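Local coordinates for CBS domain-containing protein (Pyrococcus horikoshii, PDB 2YZQ) that is of unknown cellular function but binds S-adenosylmethionine through one of its pairs of CBS domains, probably as a ligand-sensing module, at residues His241-Lys246 with Glu253-Ile258; Val126-Tyr131 with Gly266-Phe271; Ile106-Val109 with Ile113-Tyr116. All coordinates share one frame; numbering follows the deposited sequence.

Overall arrangement
From the N terminus, contact 3 closes first, over the first turn of helix 109-117, directly after strand 103-108 of the second CBS domain. Contact 2 opens in the loop at 126-131 and closes only at 266-271, so it spans most of the C-terminal half of the chain. Contact 1, helix 240-250 against strand 254-259, is nested inside that long loop and in series with contact 3. Contacts 1 and 2 share a two-stranded antiparallel sheet, in which Val-257 N probably donates to Gly-266 O. Contact 2 reaches contact 3 through Asp-270, which packs on Val-109 and Ile-113, bringing the second and fourth CBS domains together.

Contact 1 of 3, residues His241-Lys246 with Glu253-Ile258; sequences HEVALK and EQLPVI. With SAM (S-adenosylmethionine), chain B.
Leu-255 pushes its isobutyl group from strand 254-259 into the side of helix 240-250, and the aliphatic part of Lys-246 lies across it at about a right angle. Leu-255 CD2 meets Lys-246 CD at 3.7 Å and also reaches Lys-246 CB. The other methyl, Leu-255 CD1, approaches Val-243 CG1 at 4.3 Å, so the leucine fork spans one helical turn. The lysine stays extended until its last torsion (chi4 -66°), and its amine turns off to the helix's own Glu-242, NZ to OE2 at 3.9 Å, a long salt bridge. Gln-254, just before Leu-255 in the strand, leaves it on the side away from the helix, and its amide reaches the ligand. Its backbone O accepts from SAM N6 at 3.0 Å, while its NE2 donates weakly to SAM N7 at 3.0 Å, so both the exocyclic amine and the imidazole nitrogen of the adenine are held. Glu-253 OE2 takes the methionyl amine, SAM N, at 2.7 Å, a pairing of opposite charges if both groups are ionised. Asp-177, Ile-232 and Thr-228 bind the same molecule. A strand with its apolar side on a helix and its backbone reading adenine is characteristic of the adenosyl-ligand pocket of paired CBS domains.

Contact 2 of 3, residues Val126-Tyr131 with Gly266-Phe271; sequences VEIEPY and GLIRDF
Ile-128 and Ile-268 meet because of how each turns its longer branch. In Ile-128, CG1 lies between the backbone N and the carbonyl carbon (chi1 63°), and an extended chi2 of 168° carries CD1 out of the loop. Ile-268 places CG1 opposite its own backbone N (chi1 -178°), which leaves the branch point at CB accessible from the loop side. The methyl Ile-128 CD1 therefore sits against the fork of Ile-268, 4.0 Å from CB and 4.1 Å from CG2, with the two side chains running at an oblique angle. The far methyl, Ile-268 CD1, reaches past to the backbone of Tyr-131, 4.2 Å from its carbonyl C. The isoleucine pair is apolar, and the contact to Tyr-131 is packing against its backbone. Val-243 of helix 240-250 touches both isoleucines and completes the buried cluster.

The loop is shaped by a beta turn of type I: Tyr-131 N bonds to Ile-128 O at 2.8 Å, with Glu-129 and Pro-130 at the corners. Pro-130 CB lies over the centre of one face of the Tyr-131 ring. Backbone bonds pair Ile-128 with Met-238 and Leu-267 with Gln-133, the latter tying the strand to the chain just after the turn, and Tyr-131 O receives Lys-275 NZ. Beyond Ile-268 the strand passes into helix 270-273, where Asp-270 OD2 forms a salt bridge with Arg-92. The contact thus joins the loop between helix 109-117 and strand 139-140 to the last strand and start of the final helix of the fourth CBS domain, consistent with the packing of two repeats side by side in a CBS pair (Bateman module).

Contact 3 of 3, residues Ile106-Val109 with Ile113-Tyr116; sequences ILTV and IRRY
Thr-108 and Val-109 form the strand-to-helix junction of the second CBS domain, where they meet Ile-113 and Arg-114 one turn on. Thr-108 is the N-cap: its side chain caps a backbone N of the first helical turn, and its own N bonds to Asp-111 OD2, the return bond seen in a capping box. By sequence, Asp-111 holds the position that Asp-177, a ligand-binding residue, has in the third repeat. In the first part of the helix Ile-113 N donates to Val-109 O at 3.0 Å, a fairly straight bond with an N-H...O angle of 160°. Beside it, Ile-113 CG1 comes within 3.3 Å of the same oxygen and 4.3 Å from Val-109 CG1, so the two apolar side chains lie on one flank of the turn. Helix 270-273 of the fourth CBS domain covers that flank, with Asp-270 on both side chains and Leu-273 on Ile-113.

The polar flank belongs to Arg-114. A bend at chi3 (-67°) folds its guanidinium back toward the strand end, and NE bonds to Gly-110 O. Its edge faces Thr-108 OG1, which lies near the guanidinium plane, but NH2 stops 4.0 Å short of that hydroxyl. One water fills the step, 3.0 Å from Thr-108 OG1 and accepting a weak bond from Arg-114 NH2 at 2.7 Å.

Contact 1 of 3, residues His241-Lys246 with Glu253-Ile258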
ATOM      1  N   HIS A 241     -11.063   3.391  11.374  1.00 14.69           N
ATOM      2  CA  HIS A 241     -12.055   2.425  10.934  1.00 16.14           C
ATOM      3  C   HIS A 241     -12.668   2.827   9.599  1.00 14.86           C
ATOM      4  O   HIS A 241     -12.652   2.052   8.644  1.00 14.33           O
ATOM      5  CB  HIS A 241     -13.158   2.296  11.988  1.00 17.80           C
ATOM      6  CG  HIS A 241     -14.279   1.391  11.584  1.00 21.32           C
ATOM      7  ND1 HIS A 241     -14.106   0.041  11.369  1.00 24.27           N
ATOM      8  CD2 HIS A 241     -15.591   1.643  11.362  1.00 22.60           C
ATOM      9  CE1 HIS A 241     -15.264  -0.501  11.036  1.00 24.01           C
ATOM     10  NE2 HIS A 241     -16.180   0.450  11.024  1.00 25.96           N
ATOM     11  N   GLU A 242     -13.193   4.048   9.515  1.00 13.96           N
ATOM     12  CA  GLU A 242     -13.816   4.488   8.274  1.00 13.37           C
ATOM     13  C   GLU A 242     -12.837   4.559   7.107  1.00 13.41           C
ATOM     14  O   GLU A 242     -13.186   4.211   5.982  1.00 13.52           O
ATOM     15  CB  GLU A 242     -14.511   5.843   8.453  1.00 13.26           C
ATOM     16  CG  GLU A 242     -15.148   6.339   7.159  1.00 17.15           C
ATOM     17  CD  GLU A 242     -16.096   7.503   7.353  1.00 18.58           C
ATOM     18  OE1 GLU A 242     -15.909   8.288   8.306  1.00 17.63           O
ATOM     19  OE2 GLU A 242     -17.027   7.637   6.531  1.00 21.56           O
ATOM     20  N   VAL A 243     -11.614   5.010   7.360  1.00 13.29           N
ATOM     21  CA  VAL A 243     -10.629   5.079   6.289  1.00 12.83           C
ATOM     22  C   VAL A 243     -10.359   3.666   5.765  1.00 11.54           C
ATOM     23  O   VAL A 243     -10.314   3.438   4.556  1.00 11.61           O
ATOM     24  CB  VAL A 243      -9.308   5.717   6.774  1.00 12.67           C
ATOM     25  CG1 VAL A 243      -8.244   5.593   5.692  1.00 14.86           C
ATOM     26  CG2 VAL A 243      -9.539   7.191   7.104  1.00 12.50           C
ATOM     27  N   ALA A 244     -10.186   2.713   6.675  1.00 13.80           N
ATOM     28  CA  ALA A 244      -9.926   1.338   6.262  1.00 13.17           C
ATOM     29  C   ALA A 244     -11.124   0.773   5.504  1.00 15.01           C
ATOM     30  O   ALA A 244     -10.961   0.039   4.528  1.00 14.02           O
ATOM     31  CB  ALA A 244      -9.611   0.476   7.477  1.00 14.80           C
ATOM     32  N   LEU A 245     -12.328   1.110   5.955  1.00 15.24           N
ATOM     33  CA  LEU A 245     -13.535   0.641   5.287  1.00 16.17           C
ATOM     34  C   LEU A 245     -13.546   1.113   3.840  1.00 16.31           C
ATOM     35  O   LEU A 245     -13.893   0.351   2.934  1.00 16.19           O
ATOM     36  CB  LEU A 245     -14.785   1.154   6.012  1.00 19.54           C
ATOM     37  CG  LEU A 245     -15.319   0.298   7.164  1.00 22.76           C
ATOM     38  CD1 LEU A 245     -16.048  -0.904   6.601  1.00 24.96           C
ATOM     39  CD2 LEU A 245     -14.180  -0.145   8.060  1.00 27.86           C
ATOM     40  N   LYS A 246     -13.167   2.370   3.623  1.00 14.11           N
ATOM     41  CA  LYS A 246     -13.136   2.933   2.278  1.00 13.40           C
ATOM     42  C   LYS A 246     -12.025   2.298   1.442  1.00 13.55           C
ATOM     43  O   LYS A 246     -12.216   2.003   0.262  1.00 13.77           O
ATOM     44  CB  LYS A 246     -12.944   4.453   2.340  1.00 14.08           C
ATOM     45  CG  LYS A 246     -14.115   5.200   2.965  1.00 16.94           C
ATOM     46  CD  LYS A 246     -13.867   6.706   2.969  1.00 18.43           C
ATOM     47  CE  LYS A 246     -15.036   7.478   3.567  1.00 21.29           C
ATOM     48  NZ  LYS A 246     -16.272   7.376   2.734  1.00 22.69           N
ATOM     49  N   GLU A 253      -5.264   2.205  -1.913  1.00 11.85           N
ATOM     50  CA  GLU A 253      -4.267   2.259  -0.851  1.00 10.26           C
ATOM     51  C   GLU A 253      -4.065   3.627  -0.210  1.00  9.83           C
ATOM     52  O   GLU A 253      -3.243   3.766   0.696  1.00 10.90           O
ATOM     53  CB  GLU A 253      -2.923   1.754  -1.385  1.00 11.62           C
ATOM     54  CG  GLU A 253      -2.951   0.309  -1.891  1.00 13.10           C
ATOM     55  CD  GLU A 253      -3.317   0.181  -3.363  1.00 16.92           C
ATOM     56  OE1 GLU A 253      -3.858   1.141  -3.957  1.00 16.10           O
ATOM     57  OE2 GLU A 253      -3.069  -0.905  -3.930  1.00 20.51           O
ATOM     58  N   GLN A 254      -4.806   4.633  -0.664  1.00  9.83           N
ATOM     59  CA  GLN A 254      -4.644   5.970  -0.104  1.00  9.84           C
ATOM     60  C   GLN A 254      -5.820   6.897  -0.369  1.00  9.67           C
ATOM     61  O   GLN A 254      -6.470   6.811  -1.412  1.00 10.33           O
ATOM     62  CB  GLN A 254      -3.386   6.630  -0.670  1.00 11.59           C
ATOM     63  CG  GLN A 254      -3.440   6.882  -2.179  1.00 12.38           C
ATOM     64  CD  GLN A 254      -3.389   5.603  -2.988  1.00 10.03           C
ATOM     65  OE1 GLN A 254      -2.437   4.830  -2.884  1.00 10.99           O
ATOM     66  NE2 GLN A 254      -4.412   5.380  -3.816  1.00 10.13           N
ATOM     67  N   LEU A 255      -6.079   7.787   0.585  1.00  8.96           N
ATOM     68  CA  LEU A 255      -7.146   8.774   0.456  1.00 10.74           C
ATOM     69  C   LEU A 255      -6.597  10.164   0.709  1.00 10.69           C
ATOM     70  O   LEU A 255      -5.951  10.404   1.728  1.00 10.38           O
ATOM     71  CB  LEU A 255      -8.272   8.545   1.471  1.00 12.50           C
ATOM     72  CG  LEU A 255      -9.289   7.414   1.301  1.00 15.61           C
ATOM     73  CD1 LEU A 255      -8.603   6.072   1.398  1.00 17.05           C
ATOM     74  CD2 LEU A 255     -10.365   7.547   2.374  1.00 15.58           C
ATOM     75  N   PRO A 256      -6.809  11.090  -0.232  1.00 11.06           N
ATOM     76  CA  PRO A 256      -6.311  12.445   0.005  1.00 10.77           C
ATOM     77  C   PRO A 256      -7.031  12.973   1.251  1.00 10.48           C
ATOM     78  O   PRO A 256      -8.201  12.660   1.475  1.00 10.67           O
ATOM     79  CB  PRO A 256      -6.748  13.190  -1.247  1.00 10.42           C
ATOM     80  CG  PRO A 256      -6.625  12.146  -2.314  1.00 10.21           C
ATOM     81  CD  PRO A 256      -7.203  10.910  -1.643  1.00 11.27           C
ATOM     82  N   VAL A 257      -6.333  13.750   2.071  1.00  9.23           N
ATOM     83  CA  VAL A 257      -6.938  14.327   3.266  1.00  9.31           C
ATOM     84  C   VAL A 257      -7.258  15.767   2.903  1.00 11.73           C
ATOM     85  O   VAL A 257      -6.391  16.486   2.418  1.00 11.63           O
ATOM     86  CB  VAL A 257      -5.957  14.306   4.455  1.00 10.22           C
ATOM     87  CG1 VAL A 257      -6.588  14.998   5.676  1.00 10.99           C
ATOM     88  CG2 VAL A 257      -5.593  12.860   4.782  1.00 10.43           C
ATOM     89  N   ILE A 258      -8.501  16.179   3.125  1.00 11.13           N
ATOM     90  CA  ILE A 258      -8.910  17.535   2.778  1.00 12.29           C
ATOM     91  C   ILE A 258      -9.690  18.267   3.854  1.00 14.48           C
ATOM     92  O   ILE A 258     -10.054  17.711   4.893  1.00 14.03           O
ATOM     93  CB  ILE A 258      -9.817  17.544   1.530  1.00 13.34           C
ATOM     94  CG1 ILE A 258     -11.168  16.901   1.873  1.00 14.25           C
ATOM     95  CG2 ILE A 258      -9.146  16.793   0.388  1.00 13.79           C
ATOM     96  CD1 ILE A 258     -12.254  17.114   0.833  1.00 16.84           C
TER
HETATM   97  N   SAM B6075      -2.664  -1.254  -6.545  1.00 21.74           N
HETATM   98  CA  SAM B6075      -4.020  -1.627  -6.976  1.00 22.95           C
HETATM   99  C   SAM B6075      -3.944  -2.476  -8.233  1.00 22.98           C
HETATM  100  O   SAM B6075      -4.921  -3.108  -8.604  1.00 26.70           O
HETATM  101  OXT SAM B6075      -2.911  -2.530  -8.876  1.00 24.18           O
HETATM  102  CB  SAM B6075      -4.829  -0.351  -7.241  1.00 20.96           C
HETATM  103  CG  SAM B6075      -6.326  -0.669  -7.216  1.00 19.17           C
HETATM  104  SD  SAM B6075      -7.294   0.870  -7.242  1.00 16.27           S
HETATM  105  CE  SAM B6075      -8.956   0.155  -7.482  1.00 17.89           C
HETATM  106  C5' SAM B6075      -6.895   1.656  -8.820  1.00 14.16           C
HETATM  107  C4' SAM B6075      -7.949   2.718  -9.134  1.00 13.73           C
HETATM  108  O4' SAM B6075      -8.314   3.420  -7.921  1.00 14.03           O
HETATM  109  C3' SAM B6075      -7.424   3.764 -10.127  1.00 13.44           C
HETATM  110  O3' SAM B6075      -8.441   4.052 -11.100  1.00 14.10           O
HETATM  111  C2' SAM B6075      -7.125   4.971  -9.227  1.00 12.85           C
HETATM  112  O2' SAM B6075      -7.162   6.201  -9.959  1.00 12.71           O
HETATM  113  C1' SAM B6075      -8.245   4.831  -8.185  1.00 12.48           C
HETATM  114  N9  SAM B6075      -7.970   5.544  -6.936  1.00 12.40           N
HETATM  115  C8  SAM B6075      -6.837   5.507  -6.156  1.00 13.61           C
HETATM  116  N7  SAM B6075      -7.041   6.184  -5.056  1.00 11.74           N
HETATM  117  C5  SAM B6075      -8.255   6.792  -5.133  1.00 12.07           C
HETATM  118  C6  SAM B6075      -8.995   7.705  -4.330  1.00 12.08           C
HETATM  119  N6  SAM B6075      -8.471   8.199  -3.152  1.00 12.11           N
HETATM  120  N1  SAM B6075     -10.223   8.087  -4.737  1.00 12.47           N
HETATM  121  C2  SAM B6075     -10.741   7.677  -5.900  1.00 12.99           C
HETATM  122  N3  SAM B6075     -10.101   6.799  -6.668  1.00 10.75           N
HETATM  123  C4  SAM B6075      -8.860   6.363  -6.340  1.00 11.23           C

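Contact 2 of 3, residues Val126-Tyr131 with Gly266-Phe271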
ATOM      1  N   VAL A 126     -10.761   6.132  16.839  1.00 28.69           N
ATOM      2  CA  VAL A 126      -9.411   6.652  16.647  1.00 25.20           C
ATOM      3  C   VAL A 126      -9.320   7.489  15.372  1.00 23.46           C
ATOM      4  O   VAL A 126      -9.363   6.950  14.264  1.00 21.70           O
ATOM      5  CB  VAL A 126      -8.376   5.509  16.549  1.00 26.69           C
ATOM      6  CG1 VAL A 126      -6.977   6.088  16.432  1.00 26.26           C
ATOM      7  CG2 VAL A 126      -8.479   4.597  17.766  1.00 27.53           C
ATOM      8  N   GLU A 127      -9.189   8.805  15.527  1.00 20.70           N
ATOM      9  CA  GLU A 127      -9.088   9.692  14.370  1.00 18.54           C
ATOM     10  C   GLU A 127      -7.703   9.560  13.755  1.00 17.49           C
ATOM     11  O   GLU A 127      -6.742   9.199  14.438  1.00 17.08           O
ATOM     12  CB  GLU A 127      -9.338  11.154  14.771  1.00 21.32           C
ATOM     13  CG  GLU A 127     -10.664  11.388  15.484  1.00 25.97           C
ATOM     14  CD  GLU A 127     -11.068  12.853  15.539  1.00 28.52           C
ATOM     15  OE1 GLU A 127     -10.176  13.727  15.493  1.00 26.73           O
ATOM     16  OE2 GLU A 127     -12.284  13.129  15.636  1.00 27.98           O
ATOM     17  N   ILE A 128      -7.600   9.860  12.466  1.00 13.92           N
ATOM     18  CA  ILE A 128      -6.322   9.755  11.770  1.00 13.24           C
ATOM     19  C   ILE A 128      -5.453  11.000  11.872  1.00 12.92           C
ATOM     20  O   ILE A 128      -4.340  11.020  11.354  1.00 12.76           O
ATOM     21  CB  ILE A 128      -6.528   9.456  10.262  1.00 10.36           C
ATOM     22  CG1 ILE A 128      -7.286  10.609   9.591  1.00 12.57           C
ATOM     23  CG2 ILE A 128      -7.273   8.139  10.096  1.00 13.97           C
ATOM     24  CD1 ILE A 128      -7.275  10.544   8.069  1.00 11.44           C
ATOM     25  N   GLU A 129      -5.949  12.031  12.550  1.00 14.00           N
ATOM     26  CA  GLU A 129      -5.212  13.286  12.664  1.00 14.31           C
ATOM     27  C   GLU A 129      -3.715  13.156  12.965  1.00 14.07           C
ATOM     28  O   GLU A 129      -2.893  13.785  12.303  1.00 14.78           O
ATOM     29  CB  GLU A 129      -5.891  14.191  13.704  1.00 16.32           C
ATOM     30  CG  GLU A 129      -5.344  15.614  13.784  1.00 20.00           C
ATOM     31  CD  GLU A 129      -4.041  15.704  14.555  1.00 22.44           C
ATOM     32  OE1 GLU A 129      -3.941  15.065  15.624  1.00 24.44           O
ATOM     33  OE2 GLU A 129      -3.122  16.420  14.103  1.00 25.22           O
ATOM     34  N   PRO A 130      -3.333  12.312  13.939  1.00 14.07           N
ATOM     35  CA  PRO A 130      -1.903  12.181  14.248  1.00 15.72           C
ATOM     36  C   PRO A 130      -1.068  11.375  13.252  1.00 15.81           C
ATOM     37  O   PRO A 130       0.165  11.422  13.294  1.00 17.40           O
ATOM     38  CB  PRO A 130      -1.898  11.500  15.624  1.00 17.16           C
ATOM     39  CG  PRO A 130      -3.317  11.651  16.143  1.00 16.41           C
ATOM     40  CD  PRO A 130      -4.145  11.544  14.898  1.00 15.97           C
ATOM     41  N   TYR A 131      -1.732  10.664  12.343  1.00 13.70           N
ATOM     42  CA  TYR A 131      -1.036   9.774  11.421  1.00 15.08           C
ATOM     43  C   TYR A 131      -0.914  10.099   9.940  1.00 13.78           C
ATOM     44  O   TYR A 131      -0.033   9.564   9.275  1.00 14.84           O
ATOM     45  CB  TYR A 131      -1.660   8.381  11.542  1.00 15.63           C
ATOM     46  CG  TYR A 131      -1.838   7.941  12.972  1.00 17.70           C
ATOM     47  CD1 TYR A 131      -0.739   7.568  13.742  1.00 19.00           C
ATOM     48  CD2 TYR A 131      -3.096   7.946  13.573  1.00 18.73           C
ATOM     49  CE1 TYR A 131      -0.886   7.213  15.080  1.00 19.74           C
ATOM     50  CE2 TYR A 131      -3.254   7.592  14.913  1.00 21.04           C
ATOM     51  CZ  TYR A 131      -2.142   7.229  15.659  1.00 19.94           C
ATOM     52  OH  TYR A 131      -2.282   6.892  16.987  1.00 22.95           O
ATOM     53  N   GLY A 266      -3.210  16.881   2.953  1.00 10.90           N
ATOM     54  CA  GLY A 266      -2.437  15.703   3.299  1.00 12.28           C
ATOM     55  C   GLY A 266      -2.882  14.456   2.564  1.00 10.91           C
ATOM     56  O   GLY A 266      -3.679  14.521   1.630  1.00 10.71           O
ATOM     57  N   LEU A 267      -2.373  13.311   3.003  1.00 11.26           N
ATOM     58  CA  LEU A 267      -2.712  12.043   2.379  1.00 11.02           C
ATOM     59  C   LEU A 267      -2.629  10.948   3.429  1.00 10.50           C
ATOM     60  O   LEU A 267      -1.671  10.902   4.198  1.00 11.52           O
ATOM     61  CB  LEU A 267      -1.714  11.738   1.254  1.00 11.15           C
ATOM     62  CG  LEU A 267      -1.927  10.456   0.440  1.00 10.14           C
ATOM     63  CD1 LEU A 267      -3.152  10.629  -0.450  1.00 11.13           C
ATOM     64  CD2 LEU A 267      -0.695  10.161  -0.405  1.00 12.76           C
ATOM     65  N   ILE A 268      -3.645  10.094   3.499  1.00 10.17           N
ATOM     66  CA  ILE A 268      -3.583   8.988   4.445  1.00 10.19           C
ATOM     67  C   ILE A 268      -3.429   7.709   3.621  1.00 10.17           C
ATOM     68  O   ILE A 268      -4.332   7.319   2.881  1.00 10.77           O
ATOM     69  CB  ILE A 268      -4.837   8.922   5.379  1.00 10.50           C
ATOM     70  CG1 ILE A 268      -4.670   7.775   6.382  1.00 10.74           C
ATOM     71  CG2 ILE A 268      -6.129   8.765   4.570  1.00 11.76           C
ATOM     72  CD1 ILE A 268      -3.543   7.997   7.379  1.00 12.72           C
ATOM     73  N   ARG A 269      -2.252   7.094   3.721  1.00 10.36           N
ATOM     74  CA  ARG A 269      -1.931   5.868   2.994  1.00  9.99           C
ATOM     75  C   ARG A 269      -2.184   4.696   3.925  1.00 10.33           C
ATOM     76  O   ARG A 269      -2.221   4.866   5.147  1.00 11.26           O
ATOM     77  CB  ARG A 269      -0.447   5.844   2.598  1.00  9.34           C
ATOM     78  CG  ARG A 269       0.035   7.046   1.770  1.00  9.93           C
ATOM     79  CD  ARG A 269       1.552   6.969   1.618  1.00 11.88           C
ATOM     80  NE  ARG A 269       2.196   7.080   2.922  1.00 12.52           N
ATOM     81  CZ  ARG A 269       3.419   6.638   3.201  1.00 14.24           C
ATOM     82  NH1 ARG A 269       4.150   6.049   2.265  1.00 17.39           N
ATOM     83  NH2 ARG A 269       3.909   6.784   4.426  1.00 15.24           N
ATOM     84  N   ASP A 270      -2.354   3.509   3.354  1.00 10.35           N
ATOM     85  CA  ASP A 270      -2.563   2.332   4.180  1.00 11.33           C
ATOM     86  C   ASP A 270      -1.350   2.161   5.092  1.00 11.64           C
ATOM     87  O   ASP A 270      -1.478   1.796   6.259  1.00 12.42           O
ATOM     88  CB  ASP A 270      -2.783   1.071   3.311  1.00 12.00           C
ATOM     89  CG  ASP A 270      -1.764   0.915   2.176  1.00 14.32           C
ATOM     90  OD1 ASP A 270      -0.721   1.600   2.161  1.00 13.22           O
ATOM     91  OD2 ASP A 270      -2.006   0.066   1.282  1.00 14.12           O
ATOM     92  N   PHE A 271      -0.177   2.469   4.553  1.00 11.71           N
ATOM     93  CA  PHE A 271       1.076   2.355   5.287  1.00 13.15           C
ATOM     94  C   PHE A 271       1.094   3.271   6.511  1.00 13.49           C
ATOM     95  O   PHE A 271       1.720   2.958   7.524  1.00 14.60           O
ATOM     96  CB  PHE A 271       2.246   2.711   4.362  1.00 14.86           C
ATOM     97  CG  PHE A 271       3.548   2.061   4.746  1.00 19.33           C
ATOM     98  CD1 PHE A 271       3.729   0.691   4.578  1.00 21.62           C
ATOM     99  CD2 PHE A 271       4.592   2.816   5.269  1.00 22.19           C
ATOM    100  CE1 PHE A 271       4.935   0.080   4.923  1.00 22.03           C
ATOM    101  CE2 PHE A 271       5.807   2.213   5.620  1.00 23.09           C
ATOM    102  CZ  PHE A 271       5.974   0.840   5.445  1.00 24.24           C
TER

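Contact 3 of 3, residues Ile106-Val109 with Ile113-Tyr116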
ATOM      1  N   ILE A 106       1.890 -15.336   5.175  1.00 15.22           N
ATOM      2  CA  ILE A 106       2.355 -14.062   4.646  1.00 16.74           C
ATOM      3  C   ILE A 106       1.368 -13.010   5.135  1.00 15.03           C
ATOM      4  O   ILE A 106       0.155 -13.224   5.114  1.00 14.41           O
ATOM      5  CB  ILE A 106       2.381 -14.052   3.101  1.00 18.10           C
ATOM      6  CG1 ILE A 106       3.442 -15.025   2.585  1.00 23.10           C
ATOM      7  CG2 ILE A 106       2.671 -12.634   2.593  1.00 20.86           C
ATOM      8  CD1 ILE A 106       4.856 -14.710   3.048  1.00 26.99           C
ATOM      9  N   LEU A 107       1.891 -11.882   5.597  1.00 15.55           N
ATOM     10  CA  LEU A 107       1.044 -10.807   6.095  1.00 15.28           C
ATOM     11  C   LEU A 107       1.397  -9.524   5.362  1.00 15.49           C
ATOM     12  O   LEU A 107       2.539  -9.076   5.408  1.00 17.00           O
ATOM     13  CB  LEU A 107       1.265 -10.613   7.592  1.00 16.03           C
ATOM     14  CG  LEU A 107       0.533  -9.435   8.240  1.00 17.56           C
ATOM     15  CD1 LEU A 107      -0.969  -9.703   8.249  1.00 17.21           C
ATOM     16  CD2 LEU A 107       1.048  -9.233   9.653  1.00 18.75           C
ATOM     17  N   THR A 108       0.416  -8.939   4.687  1.00 15.21           N
ATOM     18  CA  THR A 108       0.650  -7.705   3.945  1.00 15.77           C
ATOM     19  C   THR A 108      -0.053  -6.521   4.584  1.00 15.51           C
ATOM     20  O   THR A 108      -0.878  -6.677   5.478  1.00 13.55           O
ATOM     21  CB  THR A 108       0.128  -7.803   2.502  1.00 15.95           C
ATOM     22  OG1 THR A 108      -1.306  -7.814   2.511  1.00 17.16           O
ATOM     23  CG2 THR A 108       0.633  -9.071   1.839  1.00 17.97           C
ATOM     24  N   VAL A 109       0.291  -5.327   4.115  1.00 15.74           N
ATOM     25  CA  VAL A 109      -0.345  -4.118   4.611  1.00 15.85           C
ATOM     26  C   VAL A 109      -1.824  -4.228   4.259  1.00 14.69           C
ATOM     27  O   VAL A 109      -2.689  -3.869   5.056  1.00 14.89           O
ATOM     28  CB  VAL A 109       0.244  -2.860   3.941  1.00 16.46           C
ATOM     29  CG1 VAL A 109      -0.594  -1.644   4.302  1.00 15.57           C
ATOM     30  CG2 VAL A 109       1.678  -2.658   4.394  1.00 18.00           C
ATOM     31  N   ILE A 113      -5.229  -3.842   6.664  1.00 14.19           N
ATOM     32  CA  ILE A 113      -6.307  -2.896   6.392  1.00 15.47           C
ATOM     33  C   ILE A 113      -7.667  -3.587   6.262  1.00 15.04           C
ATOM     34  O   ILE A 113      -8.625  -3.236   6.955  1.00 15.34           O
ATOM     35  CB  ILE A 113      -6.049  -2.114   5.082  1.00 17.72           C
ATOM     36  CG1 ILE A 113      -4.760  -1.297   5.204  1.00 22.80           C
ATOM     37  CG2 ILE A 113      -7.248  -1.223   4.755  1.00 16.37           C
ATOM     38  CD1 ILE A 113      -4.723  -0.370   6.386  1.00 24.39           C
ATOM     39  N   ARG A 114      -7.735  -4.574   5.378  1.00 16.45           N
ATOM     40  CA  ARG A 114      -8.976  -5.292   5.101  1.00 17.31           C
ATOM     41  C   ARG A 114      -9.494  -6.244   6.177  1.00 17.28           C
ATOM     42  O   ARG A 114     -10.699  -6.293   6.437  1.00 18.18           O
ATOM     43  CB  ARG A 114      -8.826  -6.068   3.789  1.00 18.80           C
ATOM     44  CG  ARG A 114      -8.592  -5.187   2.569  1.00 24.16           C
ATOM     45  CD  ARG A 114      -8.147  -6.007   1.367  1.00 28.01           C
ATOM     46  NE  ARG A 114      -6.821  -6.585   1.574  1.00 32.63           N
ATOM     47  CZ  ARG A 114      -6.141  -7.253   0.648  1.00 34.80           C
ATOM     48  NH1 ARG A 114      -6.660  -7.434  -0.561  1.00 36.45           N
ATOM     49  NH2 ARG A 114      -4.936  -7.733   0.925  1.00 34.73           N
ATOM     50  N   ARG A 115      -8.593  -6.996   6.799  1.00 16.93           N
ATOM     51  CA  ARG A 115      -8.992  -7.974   7.807  1.00 16.33           C
ATOM     52  C   ARG A 115      -8.970  -7.482   9.242  1.00 17.23           C
ATOM     53  O   ARG A 115      -9.605  -8.074  10.115  1.00 17.58           O
ATOM     54  CB  ARG A 115      -8.101  -9.212   7.699  1.00 16.88           C
ATOM     55  CG  ARG A 115      -8.133  -9.884   6.340  1.00 19.16           C
ATOM     56  CD  ARG A 115      -7.040 -10.941   6.215  1.00 20.72           C
ATOM     57  NE  ARG A 115      -7.075 -11.589   4.905  1.00 23.89           N
ATOM     58  CZ  ARG A 115      -6.141 -12.416   4.447  1.00 22.74           C
ATOM     59  NH1 ARG A 115      -5.080 -12.706   5.189  1.00 22.34           N
ATOM     60  NH2 ARG A 115      -6.267 -12.956   3.240  1.00 24.51           N
ATOM     61  N   TYR A 116      -8.250  -6.394   9.493  1.00 16.31           N
ATOM     62  CA  TYR A 116      -8.141  -5.879  10.847  1.00 14.99           C
ATOM     63  C   TYR A 116      -8.752  -4.496  11.061  1.00 16.10           C
ATOM     64  O   TYR A 116      -9.802  -4.369  11.691  1.00 16.56           O
ATOM     65  CB  TYR A 116      -6.667  -5.884  11.260  1.00 17.13           C
ATOM     66  CG  TYR A 116      -6.414  -5.470  12.687  1.00 19.99           C
ATOM     67  CD1 TYR A 116      -7.000  -6.158  13.748  1.00 22.05           C
ATOM     68  CD2 TYR A 116      -5.564  -4.405  12.979  1.00 22.42           C
ATOM     69  CE1 TYR A 116      -6.744  -5.798  15.067  1.00 23.81           C
ATOM     70  CE2 TYR A 116      -5.300  -4.039  14.291  1.00 24.11           C
ATOM     71  CZ  TYR A 116      -5.893  -4.739  15.331  1.00 24.61           C
ATOM     72  OH  TYR A 116      -5.630  -4.382  16.634  1.00 27.31           O
TER
HETATM   73  O   HOH W   1      -2.477  -7.745  -0.242  1.00 33.26           O